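Long-range contacts in integral membrane indolylacetylinositol arabinosyltransferase EmbB (Mycolicibacterium smegmatis MC2 155, PDB 7BVC), which probably transfers arabinose units to build the arabinan of cell-wall arabinogalactan, as a membrane-embedded glycosyltransferase: residues T257-V262 and L351-L356; A865-G870 and T879-D884. One frame throughout, in Å; residues are numbered along the deposited sequence.

Interaction 1: residues T257-V262 and L351-L356; sequences TRWRTV and LSREVL. With PNS (4'-phosphopantetheine), chain G.
The 4'-phosphopantetheine pocket is built in part by loop 257-262, and here W259 and R258 of that loop dock on R353 and E354 in the last part of helix 342-355. T257 holds the ligand phosphate: its backbone N and its OG1 both bond to O26, with OG1 2.9 Å from O26. R407 NH1 also bonds to the ligand. W259 links pocket and helix. Its CH2 lies 3.6 Å from the ligand sulfur S44. Its NE1 points at E354 OE2 at the ring edge, modelled closer than usual and doubtful in detail. Over one face of the ring lies CB of R353, a CH-pi contact at 4.0 Å from the centroid of the five-membered ring. The guanidinium of R353 stands nearly perpendicular to the indole and reaches two loop carbonyls in its own plane. R353 NE donates to W259 O at 3.1 Å, on a lone pair, and R353 NH2 donates to T261 O at 2.7 Å. W259 O also accepts from T261 N, so two bonds grip it. NH2 of R353 has a salt bridge to D266 as well, which helps fix the group. The extended chain of R258 carries NH2 out to E354 OE1, a salt bridge at 3.3 Å. OE1 lies in the guanidinium plane but is met from above the carboxylate plane, 61° out of it. R258 NH1 pairs with an acidic side chain of another protein chain. Loop 257-262 thus lies between ligand and helix in the 4'-phosphopantetheine pocket.

Interaction 2: residues A865-G870 and T879-D884; sequences AGTITG and TGQTVD
Segments 865-870 and 879-884 leave and enter neighbouring sheets of the C-terminal domain, and their backbones meet around I868 and Q881, whose CA atoms are 5.2 Å apart. T869 N donates to Q881 O at 3.0 Å, in a bent bond with an N-H...O angle of 132°. The same carbonyl oxygen takes a CA-H...O contact from I868 CA at 3.4 Å. A second such contact runs from G880 CA to T867 O, also at 3.4 Å; with no side chain, G880 can bring its CA this near. Among the side chains, T869 points toward the other segment. Its chi1 of -175° turns OG1 to T878 O, to which it bonds, and T869 CG2 to G880 O, 3.4 Å away. T867 CG2 touches Q881 CG at 3.6 Å, and the amide of Q881 is held by OE1 to L937 N, near the calcium ion. On the buried side I868 CD1 meets V883 CG2 at 3.6 Å. I945 and V947 of strand 945-947 and L916 of strand 914-918 pack around this pair. One backbone bond and the CA-H...O contacts thus set loop 867-869 against the approach to strand 882-889, while I868 and V883 tie it into the apolar packing between the two sheets.

How the interactions relate
The two contacts lie far apart, with centres about 63 Å apart and nearest atoms about 47 Å apart, and they share no element. Interaction 1 is a surface contact of the part predicted to span the membrane, joining a loop to the last part of a helix. Interaction 2 is partly buried and lies in the C-terminal domain, where the loop after strand 860-866 meets the approach to strand 882-889. Interaction 1 relies on charged and aromatic side chains, beside a bound ligand and another protein chain. Interaction 2 relies on backbone atoms and small apolar groups, with a calcium ion close by. The areas buried are similar, at 325 and 356 Å².

Interaction 1: residues T257-V262 and L351-L356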
loop_
_atom_site.group_PDB
_atom_site.type_symbol
_atom_site.label_atom_id
_atom_site.label_comp_id
_atom_site.label_asym_id
_atom_site.label_seq_id
_atom_site.Cartn_x
_atom_site.Cartn_y
_atom_site.Cartn_z
ATOM N N THR B 257 10.458 -22.289 -46.880
ATOM C CA THR B 257 10.639 -23.706 -46.588
ATOM C C THR B 257 10.962 -23.994 -45.128
ATOM O O THR B 257 10.954 -25.166 -44.737
ATOM C CB THR B 257 11.742 -24.289 -47.472
ATOM O OG1 THR B 257 13.020 -23.843 -47.005
ATOM C CG2 THR B 257 11.549 -23.861 -48.916
ATOM N N ARG B 258 11.243 -22.980 -44.315
ATOM C CA ARG B 258 11.438 -23.197 -42.889
ATOM C C ARG B 258 10.147 -23.060 -42.095
ATOM O O ARG B 258 10.153 -23.289 -40.881
ATOM C CB ARG B 258 12.497 -22.236 -42.339
ATOM C CG ARG B 258 11.985 -20.862 -41.953
ATOM C CD ARG B 258 13.138 -19.981 -41.509
ATOM N NE ARG B 258 12.708 -18.637 -41.144
ATOM C CZ ARG B 258 13.543 -17.650 -40.837
ATOM N NH1 ARG B 258 14.852 -17.860 -40.851
ATOM N NH2 ARG B 258 13.072 -16.454 -40.516
ATOM N N TRP B 259 9.043 -22.697 -42.750
ATOM C CA TRP B 259 7.745 -22.682 -42.087
ATOM C C TRP B 259 7.097 -24.059 -42.096
ATOM O O TRP B 259 6.431 -24.441 -41.129
ATOM C CB TRP B 259 6.818 -21.673 -42.763
ATOM C CG TRP B 259 7.004 -20.267 -42.313
ATOM C CD1 TRP B 259 8.158 -19.688 -41.882
ATOM C CD2 TRP B 259 5.998 -19.253 -42.256
ATOM N NE1 TRP B 259 7.933 -18.372 -41.558
ATOM C CE2 TRP B 259 6.612 -18.082 -41.778
ATOM C CE3 TRP B 259 4.634 -19.223 -42.561
ATOM C CZ2 TRP B 259 5.912 -16.894 -41.599
ATOM C CZ3 TRP B 259 3.942 -18.043 -42.383
ATOM C CH2 TRP B 259 4.580 -16.895 -41.906
ATOM N N ARG B 260 7.279 -24.813 -43.180
ATOM C CA ARG B 260 6.589 -26.087 -43.377
ATOM C C ARG B 260 7.262 -27.179 -42.540
ATOM O O ARG B 260 7.960 -28.064 -43.037
ATOM C CB ARG B 260 6.557 -26.448 -44.854
ATOM C CG ARG B 260 7.861 -26.187 -45.580
ATOM C CD ARG B 260 7.698 -26.354 -47.078
ATOM N NE ARG B 260 6.853 -25.312 -47.651
ATOM C CZ ARG B 260 6.953 -24.875 -48.901
ATOM N NH1 ARG B 260 7.866 -25.390 -49.713
ATOM N NH2 ARG B 260 6.142 -23.922 -49.340
ATOM N N THR B 261 7.030 -27.100 -41.233
ATOM C CA THR B 261 7.505 -28.113 -40.305
ATOM C C THR B 261 6.515 -28.220 -39.156
ATOM O O THR B 261 5.901 -27.229 -38.749
ATOM C CB THR B 261 8.915 -27.797 -39.787
ATOM O OG1 THR B 261 9.415 -28.916 -39.044
ATOM C CG2 THR B 261 8.914 -26.560 -38.900
ATOM N N VAL B 262 6.346 -29.438 -38.650
ATOM C CA VAL B 262 5.426 -29.716 -37.556
ATOM C C VAL B 262 6.182 -30.478 -36.478
ATOM O O VAL B 262 6.869 -31.461 -36.773
ATOM C CB VAL B 262 4.198 -30.520 -38.025
ATOM C CG1 VAL B 262 3.308 -30.863 -36.844
ATOM C CG2 VAL B 262 3.421 -29.737 -39.067
ATOM N N LEU B 351 6.554 -16.443 -33.206
ATOM C CA LEU B 351 7.601 -16.785 -32.252
ATOM C C LEU B 351 8.294 -18.088 -32.623
ATOM O O LEU B 351 9.494 -18.250 -32.380
ATOM C CB LEU B 351 7.003 -16.877 -30.849
ATOM C CG LEU B 351 7.976 -17.096 -29.695
ATOM C CD1 LEU B 351 8.793 -15.846 -29.475
ATOM C CD2 LEU B 351 7.224 -17.474 -28.436
ATOM N N SER B 352 7.562 -19.030 -33.213
ATOM C CA SER B 352 8.158 -20.320 -33.528
ATOM C C SER B 352 8.870 -20.343 -34.869
ATOM O O SER B 352 9.821 -21.116 -35.033
ATOM C CB SER B 352 7.089 -21.414 -33.505
ATOM O OG SER B 352 6.189 -21.273 -34.589
ATOM N N ARG B 353 8.455 -19.527 -35.840
ATOM C CA ARG B 353 9.020 -19.642 -37.176
ATOM C C ARG B 353 9.716 -18.391 -37.695
ATOM O O ARG B 353 10.145 -18.386 -38.854
ATOM C CB ARG B 353 7.929 -20.067 -38.167
ATOM C CG ARG B 353 7.675 -21.560 -38.157
ATOM C CD ARG B 353 6.223 -21.889 -38.431
ATOM N NE ARG B 353 5.961 -23.314 -38.268
ATOM C CZ ARG B 353 5.694 -23.893 -37.103
ATOM N NH1 ARG B 353 5.651 -23.166 -35.996
ATOM N NH2 ARG B 353 5.470 -25.197 -37.043
ATOM N N GLU B 354 9.847 -17.341 -36.898
ATOM C CA GLU B 354 10.582 -16.164 -37.345
ATOM C C GLU B 354 11.615 -15.690 -36.338
ATOM O O GLU B 354 12.676 -15.208 -36.737
ATOM C CB GLU B 354 9.606 -15.019 -37.659
ATOM C CG GLU B 354 8.655 -15.303 -38.807
ATOM C CD GLU B 354 9.369 -15.411 -40.140
ATOM O OE1 GLU B 354 10.345 -14.663 -40.355
ATOM O OE2 GLU B 354 8.956 -16.243 -40.971
ATOM N N VAL B 355 11.333 -15.809 -35.043
ATOM C CA VAL B 355 12.206 -15.244 -34.021
ATOM C C VAL B 355 13.245 -16.253 -33.549
ATOM O O VAL B 355 14.402 -15.895 -33.316
ATOM C CB VAL B 355 11.357 -14.719 -32.845
ATOM C CG1 VAL B 355 12.245 -14.197 -31.733
ATOM C CG2 VAL B 355 10.409 -13.634 -33.323
ATOM N N LEU B 356 12.869 -17.520 -33.415
ATOM C CA LEU B 356 13.807 -18.528 -32.936
ATOM C C LEU B 356 14.821 -18.921 -34.009
ATOM O O LEU B 356 16.011 -19.044 -33.695
ATOM C CB LEU B 356 13.064 -19.763 -32.423
ATOM C CG LEU B 356 12.235 -19.582 -31.150
ATOM C CD1 LEU B 356 11.863 -20.930 -30.568
ATOM C CD2 LEU B 356 12.981 -18.745 -30.130
HETATM O O23 PNS G . 14.347 -20.763 -50.368
HETATM P P24 PNS G . 13.147 -20.419 -49.523
HETATM O O25 PNS G . 11.888 -20.771 -50.271
HETATM O O26 PNS G . 13.212 -21.190 -48.231
HETATM O O27 PNS G . 13.168 -18.809 -49.182
HETATM C C28 PNS G . 13.812 -17.950 -50.077
HETATM C C29 PNS G . 12.932 -16.726 -50.308
HETATM C C30 PNS G . 13.150 -15.717 -49.185
HETATM C C31 PNS G . 13.326 -16.100 -51.643
HETATM C C32 PNS G . 11.467 -17.168 -50.321
HETATM O O33 PNS G . 11.219 -17.939 -49.183
HETATM C C34 PNS G . 10.509 -15.981 -50.284
HETATM O O35 PNS G . 10.389 -15.258 -51.213
HETATM N N36 PNS G . 9.712 -15.751 -49.097
HETATM C C37 PNS G . 8.798 -14.630 -49.062
HETATM C C38 PNS G . 7.577 -14.995 -48.227
HETATM C C39 PNS G . 7.555 -14.502 -46.787
HETATM O O40 PNS G . 8.545 -14.079 -46.295
HETATM N N41 PNS G . 6.327 -14.555 -46.018
HETATM C C42 PNS G . 5.112 -15.074 -46.615
HETATM C C43 PNS G . 3.911 -14.448 -45.917
HETATM S S44 PNS G . 4.333 -14.153 -44.178
#

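Interaction 2: residues A865-G870 and T879-D884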
loop_
_atom_site.group_PDB
_atom_site.type_symbol
_atom_site.label_atom_id
_atom_site.label_comp_id
_atom_site.label_asym_id
_atom_site.label_seq_id
_atom_site.Cartn_x
_atom_site.Cartn_y
_atom_site.Cartn_z
ATOM N N ALA B 865 -29.445 -11.213 12.965
ATOM C CA ALA B 865 -28.337 -10.293 13.160
ATOM C C ALA B 865 -27.546 -10.722 14.387
ATOM O O ALA B 865 -27.972 -11.586 15.157
ATOM C CB ALA B 865 -28.827 -8.850 13.318
ATOM N N GLY B 866 -26.379 -10.111 14.565
ATOM C CA GLY B 866 -25.592 -10.358 15.755
ATOM C C GLY B 866 -24.165 -10.790 15.495
ATOM O O GLY B 866 -23.448 -10.159 14.717
ATOM N N THR B 867 -23.740 -11.861 16.160
ATOM C CA THR B 867 -22.404 -12.434 16.029
ATOM C C THR B 867 -22.502 -13.941 15.801
ATOM O O THR B 867 -21.796 -14.750 16.408
ATOM C CB THR B 867 -21.552 -12.075 17.249
ATOM O OG1 THR B 867 -20.193 -12.480 17.038
ATOM C CG2 THR B 867 -22.106 -12.693 18.534
ATOM N N ILE B 868 -23.385 -14.324 14.874
ATOM C CA ILE B 868 -23.692 -15.729 14.645
ATOM C C ILE B 868 -22.438 -16.483 14.197
ATOM O O ILE B 868 -21.518 -15.909 13.602
ATOM C CB ILE B 868 -24.807 -15.850 13.592
ATOM C CG1 ILE B 868 -25.959 -14.907 13.926
ATOM C CG2 ILE B 868 -25.334 -17.273 13.517
ATOM C CD1 ILE B 868 -26.588 -15.178 15.253
ATOM N N THR B 869 -22.400 -17.780 14.494
ATOM C CA THR B 869 -21.388 -18.683 13.966
ATOM C C THR B 869 -22.014 -19.571 12.901
ATOM O O THR B 869 -23.175 -19.979 13.022
ATOM C CB THR B 869 -20.758 -19.537 15.076
ATOM O OG1 THR B 869 -19.697 -20.330 14.532
ATOM C CG2 THR B 869 -21.789 -20.446 15.727
ATOM N N GLY B 870 -21.257 -19.848 11.846
ATOM C CA GLY B 870 -21.806 -20.623 10.749
ATOM C C GLY B 870 -20.745 -20.940 9.720
ATOM O O GLY B 870 -19.574 -20.584 9.868
ATOM N N THR B 879 -16.366 -18.329 14.420
ATOM C CA THR B 879 -17.045 -18.681 15.657
ATOM C C THR B 879 -17.840 -17.498 16.207
ATOM O O THR B 879 -17.781 -16.374 15.701
ATOM C CB THR B 879 -16.044 -19.176 16.699
ATOM O OG1 THR B 879 -15.106 -18.136 16.996
ATOM C CG2 THR B 879 -15.297 -20.396 16.180
ATOM N N GLY B 880 -18.594 -17.774 17.259
ATOM C CA GLY B 880 -19.496 -16.806 17.844
ATOM C C GLY B 880 -20.680 -17.523 18.464
ATOM O O GLY B 880 -20.721 -18.747 18.531
ATOM N N GLN B 881 -21.647 -16.727 18.919
ATOM C CA GLN B 881 -22.844 -17.282 19.531
ATOM C C GLN B 881 -23.653 -18.060 18.494
ATOM O O GLN B 881 -23.468 -17.912 17.284
ATOM C CB GLN B 881 -23.679 -16.173 20.163
ATOM C CG GLN B 881 -22.866 -15.217 21.016
ATOM C CD GLN B 881 -21.918 -15.934 21.958
ATOM O OE1 GLN B 881 -22.316 -16.846 22.683
ATOM N NE2 GLN B 881 -20.657 -15.527 21.948
ATOM N N THR B 882 -24.564 -18.903 18.976
ATOM C CA THR B 882 -25.147 -19.936 18.130
ATOM C C THR B 882 -26.622 -19.682 17.863
ATOM O O THR B 882 -27.367 -19.272 18.757
ATOM C CB THR B 882 -24.982 -21.325 18.757
ATOM O OG1 THR B 882 -25.699 -21.381 19.995
ATOM C CG2 THR B 882 -23.515 -21.616 19.015
ATOM N N VAL B 883 -27.024 -19.923 16.618
ATOM C CA VAL B 883 -28.423 -20.043 16.223
ATOM C C VAL B 883 -28.523 -21.252 15.305
ATOM O O VAL B 883 -27.898 -21.272 14.237
ATOM C CB VAL B 883 -28.951 -18.783 15.517
ATOM C CG1 VAL B 883 -30.367 -19.019 15.014
ATOM C CG2 VAL B 883 -28.916 -17.594 16.456
ATOM N N ASP B 884 -29.298 -22.253 15.714
ATOM C CA ASP B 884 -29.390 -23.493 14.957
ATOM C C ASP B 884 -30.840 -23.826 14.636
ATOM O O ASP B 884 -31.733 -23.000 14.846
ATOM C CB ASP B 884 -28.733 -24.643 15.723
ATOM C CG ASP B 884 -27.222 -24.626 15.609
ATOM O OD1 ASP B 884 -26.695 -23.843 14.795
ATOM O OD2 ASP B 884 -26.559 -25.398 16.334
#